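Local atomic coordinates of transcriptional regulator, putative (Vibrio cholerae O1 biovar eltor str. N16961, PDB entry 3BJN), a protein that probably binds DNA as an IclR-family transcription factor, perhaps a negative regulator of allantoin and glyoxylate utilization operons, and is represented here by its C-terminal domain. Residues 122-127 / 152-157. Numbering follows the deposited sequence. Where two conformers were deposited one is given.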
ATOM      1  N   SER A 122       9.018   3.311   6.896  1.00 17.41           N
ATOM      2  CA  SER A 122       9.043   2.430   5.708  1.00 18.09           C
ATOM      3  C   SER A 122       7.632   1.943   5.403  1.00 18.90           C
ATOM      4  O   SER A 122       6.744   1.996   6.285  1.00 19.99           O
ATOM      5  CB  SER A 122       9.982   1.247   5.972  1.00 19.78           C
ATOM      6  OG  SER A 122      11.323   1.697   6.124  1.00 20.45           O
ATOM      7  N   GLY A 123       7.403   1.509   4.170  1.00 18.00           N
ATOM      8  CA  GLY A 123       6.151   0.877   3.780  1.00 18.14           C
ATOM      9  C   GLY A 123       6.378  -0.474   3.138  1.00 17.98           C
ATOM     10  O   GLY A 123       7.350  -0.661   2.401  1.00 17.67           O
ATOM     11  N   ILE A 124       5.476  -1.417   3.423  1.00 17.29           N
ATOM     12  CA  ILE A 124       5.482  -2.733   2.750  1.00 17.50           C
ATOM     13  C   ILE A 124       4.046  -3.003   2.323  1.00 16.51           C
ATOM     14  O   ILE A 124       3.132  -2.915   3.145  1.00 17.19           O
ATOM     15  CB  ILE A 124       6.032  -3.875   3.667  1.00 17.37           C
ATOM     16  CG1 ILE A 124       7.522  -3.614   3.927  1.00 20.13           C
ATOM     17  CG2 ILE A 124       5.835  -5.225   2.974  1.00 17.85           C
ATOM     18  CD1 ILE A 124       8.211  -4.481   5.026  1.00 20.28           C
ATOM     19  N   SER A 125       3.819  -3.278   1.039  1.00 16.81           N
ATOM     20  CA  SER A 125       2.443  -3.327   0.539  0.50 17.30           C
ATOM     21  C   SER A 125       2.246  -4.406  -0.505  1.00 17.23           C
ATOM     22  O   SER A 125       3.174  -4.744  -1.249  1.00 17.79           O
ATOM     23  CB  SER A 125       2.014  -1.974  -0.038  0.50 18.05           C
ATOM     24  OG  SER A 125       2.370  -0.916   0.828  0.50 20.36           O
ATOM     25  N   ALA A 126       1.033  -4.957  -0.532  1.00 16.09           N
ATOM     26  CA  ALA A 126       0.680  -5.970  -1.527  1.00 15.79           C
ATOM     27  C   ALA A 126      -0.694  -5.662  -2.117  1.00 16.20           C
ATOM     28  O   ALA A 126      -1.523  -5.093  -1.429  1.00 16.58           O
ATOM     29  CB  ALA A 126       0.719  -7.373  -0.900  1.00 15.71           C
ATOM     30  N   PRO A 127      -0.924  -6.031  -3.385  1.00 16.17           N
ATOM     31  CA  PRO A 127      -2.177  -5.644  -4.050  1.00 17.00           C
ATOM     32  C   PRO A 127      -3.342  -6.531  -3.622  1.00 17.62           C
ATOM     33  O   PRO A 127      -3.155  -7.728  -3.341  1.00 18.27           O
ATOM     34  CB  PRO A 127      -1.882  -5.906  -5.531  1.00 17.23           C
ATOM     35  CG  PRO A 127      -0.889  -7.077  -5.506  1.00 16.97           C
ATOM     36  CD  PRO A 127      -0.051  -6.843  -4.283  1.00 16.65           C
ATOM     37  N   GLN A 152      11.251  -9.706   6.515  1.00 19.35           N
ATOM     38  CA  GLN A 152      10.639 -10.888   5.904  1.00 19.17           C
ATOM     39  C   GLN A 152       9.311 -11.216   6.598  1.00 17.59           C
ATOM     40  O   GLN A 152       8.337 -11.593   5.934  1.00 17.57           O
ATOM     41  CB  GLN A 152      11.604 -12.084   5.962  1.00 20.32           C
ATOM     42  CG  GLN A 152      10.985 -13.430   5.524  1.00 24.38           C
ATOM     43  CD  GLN A 152      10.848 -13.605   4.012  1.00 31.76           C
ATOM     44  OE1 GLN A 152      10.713 -12.637   3.255  1.00 33.86           O
ATOM     45  NE2 GLN A 152      10.859 -14.865   3.572  1.00 33.72           N
ATOM     46  N   ARG A 153       9.275 -11.053   7.918  1.00 16.66           N
ATOM     47  CA  ARG A 153       8.040 -11.273   8.674  1.00 15.80           C
ATOM     48  C   ARG A 153       6.920 -10.357   8.187  1.00 17.31           C
ATOM     49  O   ARG A 153       5.810 -10.805   7.936  1.00 16.96           O
ATOM     50  CB  ARG A 153       8.317 -10.993  10.158  1.00 16.58           C
ATOM     51  CG  ARG A 153       7.099 -10.932  11.074  1.00 17.13           C
ATOM     52  CD  ARG A 153       7.567 -10.441  12.426  1.00 17.11           C
ATOM     53  NE  ARG A 153       6.548 -10.514  13.485  1.00 17.22           N
ATOM     54  CZ  ARG A 153       6.746 -10.074  14.722  1.00 20.55           C
ATOM     55  NH1 ARG A 153       5.782 -10.226  15.631  1.00 19.46           N
ATOM     56  NH2 ARG A 153       7.900  -9.506  15.066  1.00 19.48           N
ATOM     57  N   ILE A 154       7.207  -9.074   8.056  1.00 16.52           N
ATOM     58  CA  ILE A 154       6.185  -8.131   7.578  1.00 17.05           C
ATOM     59  C   ILE A 154       5.755  -8.435   6.155  1.00 16.96           C
ATOM     60  O   ILE A 154       4.564  -8.468   5.862  1.00 17.35           O
ATOM     61  CB  ILE A 154       6.668  -6.689   7.754  1.00 16.43           C
ATOM     62  CG1 ILE A 154       6.825  -6.419   9.271  1.00 17.40           C
ATOM     63  CG2 ILE A 154       5.671  -5.709   7.083  1.00 18.61           C
ATOM     64  CD1 ILE A 154       7.619  -5.119   9.578  1.00 18.35           C
ATOM     65  N   ILE A 155       6.728  -8.661   5.265  1.00 16.42           N
ATOM     66  CA  ILE A 155       6.386  -9.042   3.866  1.00 17.08           C
ATOM     67  C   ILE A 155       5.425 -10.252   3.832  1.00 16.59           C
ATOM     68  O   ILE A 155       4.378 -10.207   3.207  1.00 16.20           O
ATOM     69  CB  ILE A 155       7.683  -9.336   3.090  1.00 17.62           C
ATOM     70  CG1 ILE A 155       8.472  -8.036   2.884  1.00 18.52           C
ATOM     71  CG2 ILE A 155       7.380 -10.085   1.742  1.00 18.01           C
ATOM     72  CD1 ILE A 155       9.907  -8.280   2.406  1.00 21.13           C
ATOM     73  N   LEU A 156       5.775 -11.328   4.538  1.00 16.30           N
ATOM     74  CA  LEU A 156       4.931 -12.530   4.489  1.00 16.48           C
ATOM     75  C   LEU A 156       3.524 -12.237   5.033  1.00 16.23           C
ATOM     76  O   LEU A 156       2.524 -12.646   4.432  1.00 15.36           O
ATOM     77  CB  LEU A 156       5.596 -13.713   5.200  1.00 15.73           C
ATOM     78  CG  LEU A 156       6.813 -14.245   4.426  1.00 16.73           C
ATOM     79  CD1 LEU A 156       7.489 -15.270   5.313  1.00 18.59           C
ATOM     80  CD2 LEU A 156       6.464 -14.855   3.041  1.00 19.09           C
ATOM     81  N   HIS A 157       3.422 -11.507   6.149  1.00 16.82           N
ATOM     82  CA  HIS A 157       2.111 -11.240   6.716  1.00 16.59           C
ATOM     83  C   HIS A 157       1.271 -10.281   5.851  1.00 16.53           C
ATOM     84  O   HIS A 157       0.044 -10.423   5.753  1.00 16.46           O
ATOM     85  CB  HIS A 157       2.242 -10.687   8.148  1.00 16.57           C
ATOM     86  CG  HIS A 157       2.573 -11.729   9.179  1.00 15.62           C
ATOM     87  ND1 HIS A 157       1.903 -12.938   9.271  1.00 16.53           N
ATOM     88  CD2 HIS A 157       3.480 -11.715  10.185  1.00 17.21           C
ATOM     89  CE1 HIS A 157       2.410 -13.631  10.293  1.00 16.38           C
ATOM     90  NE2 HIS A 157       3.333 -12.891  10.884  1.00 14.88           N
TER
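Ile124 reaches from the sheet to the C-terminal helix, where its side chain packs against Ile154 and Ile155. The setting is the GAF-like C-terminal domain of an IclR-type regulator, an antiparallel sheet with helices on both faces; strand 121-130 lies inside the sheet, and helix 144-163 covers one face. The strand places Ile124 with its CB directed at the helix, and the two backbones come nearest at Ile124 and Ile155, whose CA atoms are 6.5 Å apart. No hydrogen bond joins the segments: the contact is purely apolar, all three isoleucines are buried, and Ile124 supplies the strand's whole share of the 152 Å² buried between them.

Isoleucine suits this place because beta-branching fits a strand and its two branches can serve two neighbours. With CG1 beside the backbone N (chi1 -67°) and the arm extended beyond it (chi2 169°), CD1 of Ile124 reaches Ile154, while CG2 turns to Ile155 and lies 4.0 Å from Ile155 CA. On the helix, Ile154 faces the strand and offers its CG2 methyl, whereas Ile155 meets it with the flank of its longer branch, CG1; both are aliphatic and need no polar partner in this buried setting. Each helix side chain crosses that of Ile124 at roughly a right angle.

Val147 from an earlier turn of the helix also touches Ile124, and Ala126, two residues along the strand, packs on Val158 and Ala162. On the other face of the sheet, Ser125 meets helix 67-76. Packing is tightest where Ile124 CD1 presses on Ile154 CG2 at 3.5 Å, against 3.9 Å from Ile124 CG2 to Ile155 CG1.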